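Local atomic coordinates of NAD nucleotidase (PDB entry 3ZTV), a protein that hydrolyses NAD to adenosine and nicotinamide riboside in the periplasm, acting as a zinc-dependent pyrophosphatase and 5'-nucleotidase. Residues D220-Y231 / V259-V270. Residues are numbered along the deposited sequence; the frame is centred on the assembly and turned at random.
Sequences DVIVTGDSHYLY and VFVMEGWAYSAV. With ZN (zinc ion), chain B.
V221-T224 and V259-E263 run side by side as neighbouring parallel strands, their short axes 4.7 Å apart and 10° from aligned. Four backbone bonds join 220-224 to the other strand: F260 N to D220 O, I222 N to F260 O, M262 N to I222 O and T224 N to M262 O. I222 and V261 share one face of the sheet. V221, V223 and M262 share the other. The M262 chain bends at its second torsion, and its CE lies 3.9 Å from both V221 CG1 and V223 CG2.

The buried carboxylate of E263 holds the loop 225-229. E263 CG is anti to the backbone N (chi1 -166°), and the extended chain carries the carboxylate to the backbone of S227-Y229. E263 OE1 accepts two bonds from opposite faces of its plane: S227 OG at 2.5 Å, on the syn side but somewhat out of the plane, and Y229 N at 3.0 Å, from above the plane. E263 OE2 takes H228 N at 2.9 Å, also out of the plane. These bonds fix the backbone just after D226.

One face of the Y231 ring packs on the backbone of M262 and E263: E263 N lies over its centre and M262 CA nearer the rim. The Y231 hydroxyl bonds S206. L230 CB sits over the five-membered ring of W265, 3.8 Å from its centroid. A266 CB makes a CH-pi contact over one face of the H228 ring, toward its rim. The ring meets Y267 in an offset edge-to-face pair, planes at 76°.

D226 OD1 binds zinc at 2.1 Å beside D70 and N102, and D226 OD2 pairs with K163. The H228 side chain lies next to a second zinc. Metal ligands carried on loops at the C-terminal ends of parallel strands are characteristic of the calcineurin-like phosphoesterase fold, here forming the dinuclear zinc site of a 5'-nucleotidase.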
loop_
_atom_site.group_PDB
_atom_site.type_symbol
_atom_site.label_atom_id
_atom_site.label_comp_id
_atom_site.label_asym_id
_atom_site.label_seq_id
_atom_site.Cartn_x
_atom_site.Cartn_y
_atom_site.Cartn_z
ATOM N N ASP A 220 -10.875 12.646 -13.431
ATOM C CA ASP A 220 -12.138 13.325 -13.734
ATOM C C ASP A 220 -13.380 12.438 -13.776
ATOM O O ASP A 220 -14.451 12.847 -13.312
ATOM C CB ASP A 220 -11.991 14.071 -15.057
ATOM C CG ASP A 220 -10.889 15.118 -14.995
ATOM O OD1 ASP A 220 -10.993 16.044 -14.170
ATOM O OD2 ASP A 220 -9.890 15.043 -15.742
ATOM N N VAL A 221 -13.240 11.240 -14.341
ATOM C CA VAL A 221 -14.369 10.312 -14.497
ATOM C C VAL A 221 -13.890 8.903 -14.160
ATOM O O VAL A 221 -12.817 8.479 -14.624
ATOM C CB VAL A 221 -14.962 10.331 -15.940
ATOM C CG1 VAL A 221 -16.189 9.424 -16.054
ATOM C CG2 VAL A 221 -15.348 11.754 -16.341
ATOM N N ILE A 222 -14.666 8.191 -13.349
ATOM C CA ILE A 222 -14.347 6.798 -13.027
ATOM C C ILE A 222 -15.471 5.875 -13.503
ATOM O O ILE A 222 -16.554 5.800 -12.902
ATOM C CB ILE A 222 -14.081 6.591 -11.520
ATOM C CG1 ILE A 222 -13.071 7.623 -10.988
ATOM C CG2 ILE A 222 -13.629 5.157 -11.258
ATOM C CD1 ILE A 222 -12.829 7.559 -9.492
ATOM N N VAL A 223 -15.194 5.162 -14.587
ATOM C CA VAL A 223 -16.129 4.252 -15.237
ATOM C C VAL A 223 -15.954 2.904 -14.555
ATOM O O VAL A 223 -14.849 2.345 -14.558
ATOM C CB VAL A 223 -15.815 4.149 -16.752
ATOM C CG1 VAL A 223 -16.808 3.218 -17.467
ATOM C CG2 VAL A 223 -15.797 5.546 -17.396
ATOM N N THR A 224 -17.031 2.409 -13.951
ATOM C CA THR A 224 -16.964 1.353 -12.940
ATOM C C THR A 224 -17.435 -0.029 -13.400
ATOM O O THR A 224 -18.407 -0.155 -14.165
ATOM C CB THR A 224 -17.807 1.775 -11.719
ATOM O OG1 THR A 224 -17.254 2.973 -11.158
ATOM C CG2 THR A 224 -17.867 0.714 -10.648
ATOM N N GLY A 225 -16.747 -1.047 -12.888
ATOM C CA GLY A 225 -17.242 -2.411 -12.893
ATOM C C GLY A 225 -17.039 -3.087 -11.554
ATOM O O GLY A 225 -16.395 -2.534 -10.657
ATOM N N ASP A 226 -17.610 -4.286 -11.451
ATOM C CA ASP A 226 -17.497 -5.244 -10.332
ATOM C C ASP A 226 -18.684 -5.333 -9.396
ATOM O O ASP A 226 -19.001 -6.429 -8.924
ATOM C CB ASP A 226 -16.201 -5.134 -9.510
ATOM C CG ASP A 226 -16.002 -6.338 -8.579
ATOM O OD1 ASP A 226 -15.854 -7.477 -9.063
ATOM O OD2 ASP A 226 -15.999 -6.166 -7.337
ATOM N N SER A 227 -19.306 -4.197 -9.096
ATOM C CA SER A 227 -20.419 -4.165 -8.149
ATOM C C SER A 227 -21.785 -4.502 -8.763
ATOM O O SER A 227 -22.714 -4.848 -8.033
ATOM C CB SER A 227 -20.467 -2.809 -7.416
ATOM O OG SER A 227 -20.058 -1.711 -8.241
ATOM N N HIS A 228 -21.904 -4.425 -10.091
ATOM C CA HIS A 228 -23.148 -4.787 -10.787
ATOM C C HIS A 228 -24.322 -3.836 -10.424
ATOM O O HIS A 228 -25.499 -4.193 -10.582
ATOM C CB HIS A 228 -23.575 -6.229 -10.451
ATOM C CG HIS A 228 -22.727 -7.333 -11.038
ATOM N ND1 HIS A 228 -21.392 -7.228 -11.375
ATOM C CD2 HIS A 228 -23.070 -8.616 -11.295
ATOM C CE1 HIS A 228 -20.968 -8.399 -11.829
ATOM N NE2 HIS A 228 -21.970 -9.252 -11.799
ATOM N N TYR A 229 -24.025 -2.631 -9.948
ATOM C CA TYR A 229 -25.081 -1.689 -9.560
ATOM C C TYR A 229 -25.716 -0.999 -10.754
ATOM O O TYR A 229 -25.013 -0.491 -11.647
ATOM C CB TYR A 229 -24.530 -0.595 -8.647
ATOM C CG TYR A 229 -24.090 -1.026 -7.267
ATOM C CD1 TYR A 229 -24.469 -2.249 -6.723
ATOM C CD2 TYR A 229 -23.294 -0.187 -6.497
ATOM C CE1 TYR A 229 -24.058 -2.616 -5.442
ATOM C CE2 TYR A 229 -22.890 -0.539 -5.222
ATOM C CZ TYR A 229 -23.264 -1.755 -4.705
ATOM O OH TYR A 229 -22.847 -2.109 -3.437
ATOM N N LEU A 230 -27.050 -0.953 -10.747
ATOM C CA LEU A 230 -27.784 -0.094 -11.678
ATOM C C LEU A 230 -27.711 1.351 -11.169
ATOM O O LEU A 230 -28.241 1.671 -10.097
ATOM C CB LEU A 230 -29.252 -0.538 -11.810
ATOM C CG LEU A 230 -30.146 0.326 -12.707
ATOM C CD1 LEU A 230 -29.653 0.403 -14.148
ATOM C CD2 LEU A 230 -31.597 -0.164 -12.670
ATOM N N TYR A 231 -27.031 2.211 -11.923
ATOM C CA TYR A 231 -27.081 3.655 -11.677
ATOM C C TYR A 231 -28.190 4.137 -12.605
ATOM O O TYR A 231 -28.147 3.916 -13.811
ATOM C CB TYR A 231 -25.747 4.334 -12.028
ATOM C CG TYR A 231 -24.587 4.178 -11.046
ATOM C CD1 TYR A 231 -24.142 2.919 -10.650
ATOM C CD2 TYR A 231 -23.923 5.295 -10.542
ATOM C CE1 TYR A 231 -23.067 2.773 -9.791
ATOM C CE2 TYR A 231 -22.838 5.159 -9.686
ATOM C CZ TYR A 231 -22.426 3.899 -9.309
ATOM O OH TYR A 231 -21.342 3.784 -8.460
ATOM N N VAL A 259 -15.475 15.030 -9.531
ATOM C CA VAL A 259 -15.191 13.694 -10.047
ATOM C C VAL A 259 -16.531 12.993 -10.245
ATOM O O VAL A 259 -17.384 13.014 -9.347
ATOM C CB VAL A 259 -14.351 12.856 -9.051
ATOM C CG1 VAL A 259 -13.944 11.511 -9.687
ATOM C CG2 VAL A 259 -13.103 13.620 -8.553
ATOM N N PHE A 260 -16.700 12.340 -11.390
ATOM C CA PHE A 260 -17.941 11.617 -11.687
ATOM C C PHE A 260 -17.684 10.114 -11.699
ATOM O O PHE A 260 -16.649 9.671 -12.190
ATOM C CB PHE A 260 -18.519 12.108 -13.013
ATOM C CG PHE A 260 -18.860 13.565 -12.985
ATOM C CD1 PHE A 260 -20.064 13.988 -12.445
ATOM C CD2 PHE A 260 -17.956 14.521 -13.421
ATOM C CE1 PHE A 260 -20.382 15.344 -12.370
ATOM C CE2 PHE A 260 -18.269 15.885 -13.352
ATOM C CZ PHE A 260 -19.480 16.288 -12.830
ATOM N N VAL A 261 -18.609 9.351 -11.122
ATOM C CA VAL A 261 -18.474 7.896 -10.998
ATOM C C VAL A 261 -19.764 7.239 -11.470
ATOM O O VAL A 261 -20.861 7.653 -11.074
ATOM C CB VAL A 261 -18.251 7.505 -9.517
ATOM C CG1 VAL A 261 -18.160 5.986 -9.350
ATOM C CG2 VAL A 261 -17.020 8.208 -8.942
ATOM N N MET A 262 -19.669 6.211 -12.306
ATOM C CA MET A 262 -20.883 5.522 -12.737
ATOM C C MET A 262 -20.607 4.095 -13.198
ATOM O O MET A 262 -19.532 3.802 -13.718
ATOM C CB MET A 262 -21.624 6.303 -13.832
ATOM C CG MET A 262 -20.979 6.289 -15.200
ATOM S SD MET A 262 -19.458 7.245 -15.339
ATOM C CE MET A 262 -19.300 7.270 -17.127
ATOM N N GLU A 263 -21.603 3.224 -13.003
ATOM C CA GLU A 263 -21.585 1.833 -13.456
ATOM C C GLU A 263 -22.799 1.616 -14.365
ATOM O O GLU A 263 -23.718 2.462 -14.406
ATOM C CB GLU A 263 -21.638 0.891 -12.250
ATOM C CG GLU A 263 -21.298 -0.560 -12.543
ATOM C CD GLU A 263 -21.029 -1.374 -11.295
ATOM O OE1 GLU A 263 -21.503 -1.016 -10.203
ATOM O OE2 GLU A 263 -20.324 -2.395 -11.398
ATOM N N GLY A 264 -22.805 0.488 -15.080
ATOM C CA GLY A 264 -23.856 0.158 -16.034
ATOM C C GLY A 264 -24.542 -1.171 -15.744
ATOM O O GLY A 264 -24.741 -2.002 -16.641
ATOM N N TRP A 265 -24.931 -1.368 -14.489
ATOM C CA TRP A 265 -25.640 -2.587 -14.085
ATOM C C TRP A 265 -24.770 -3.815 -14.395
ATOM O O TRP A 265 -23.600 -3.837 -13.997
ATOM C CB TRP A 265 -27.035 -2.646 -14.735
ATOM C CG TRP A 265 -28.073 -3.412 -13.945
ATOM C CD1 TRP A 265 -27.918 -3.985 -12.717
ATOM C CD2 TRP A 265 -29.433 -3.657 -14.334
ATOM N NE1 TRP A 265 -29.096 -4.583 -12.321
ATOM C CE2 TRP A 265 -30.041 -4.391 -13.295
ATOM C CE3 TRP A 265 -30.196 -3.319 -15.458
ATOM C CZ2 TRP A 265 -31.376 -4.810 -13.356
ATOM C CZ3 TRP A 265 -31.511 -3.731 -15.517
ATOM C CH2 TRP A 265 -32.087 -4.478 -14.476
ATOM N N ALA A 266 -25.304 -4.829 -15.080
ATOM C CA ALA A 266 -24.526 -6.005 -15.466
ATOM C C ALA A 266 -25.280 -6.815 -16.513
ATOM O O ALA A 266 -26.398 -6.464 -16.901
ATOM C CB ALA A 266 -24.219 -6.871 -14.239
ATOM N N TYR A 267 -24.647 -7.901 -16.964
ATOM C CA TYR A 267 -25.292 -8.942 -17.785
ATOM C C TYR A 267 -25.894 -8.400 -19.087
ATOM O O TYR A 267 -27.021 -8.753 -19.469
ATOM C CB TYR A 267 -26.339 -9.731 -16.978
ATOM C CG TYR A 267 -25.815 -10.449 -15.746
ATOM C CD1 TYR A 267 -24.453 -10.646 -15.540
ATOM C CD2 TYR A 267 -26.694 -10.946 -14.793
ATOM C CE1 TYR A 267 -23.982 -11.304 -14.402
ATOM C CE2 TYR A 267 -26.236 -11.615 -13.667
ATOM C CZ TYR A 267 -24.874 -11.788 -13.477
ATOM O OH TYR A 267 -24.400 -12.441 -12.356
ATOM N N SER A 268 -25.117 -7.558 -19.765
ATOM C CA SER A 268 -25.461 -6.935 -21.049
ATOM C C SER A 268 -26.780 -6.150 -21.060
ATOM O O SER A 268 -27.372 -5.973 -22.116
ATOM C CB SER A 268 -25.348 -7.923 -22.236
ATOM O OG SER A 268 -26.193 -9.053 -22.108
ATOM N N ALA A 269 -27.196 -5.617 -19.909
ATOM C CA ALA A 269 -28.523 -4.992 -19.808
ATOM C C ALA A 269 -28.560 -3.505 -20.134
ATOM O O ALA A 269 -29.627 -2.997 -20.497
ATOM C CB ALA A 269 -29.107 -5.216 -18.420
ATOM N N VAL A 270 -27.415 -2.827 -20.013
ATOM C CA VAL A 270 -27.383 -1.361 -20.067
ATOM C C VAL A 270 -26.214 -0.858 -20.882
ATOM O O VAL A 270 -25.100 -1.395 -20.783
ATOM C CB VAL A 270 -27.288 -0.752 -18.627
ATOM C CG1 VAL A 270 -26.836 0.724 -18.644
ATOM C CG2 VAL A 270 -28.622 -0.894 -17.911
HETATM ZN ZN ZN B . -16.062 -8.366 -11.010
HETATM O O HOH W 1 -17.954 -8.832 -10.532
HETATM O O HOH W 2 -26.402 1.885 -14.812
#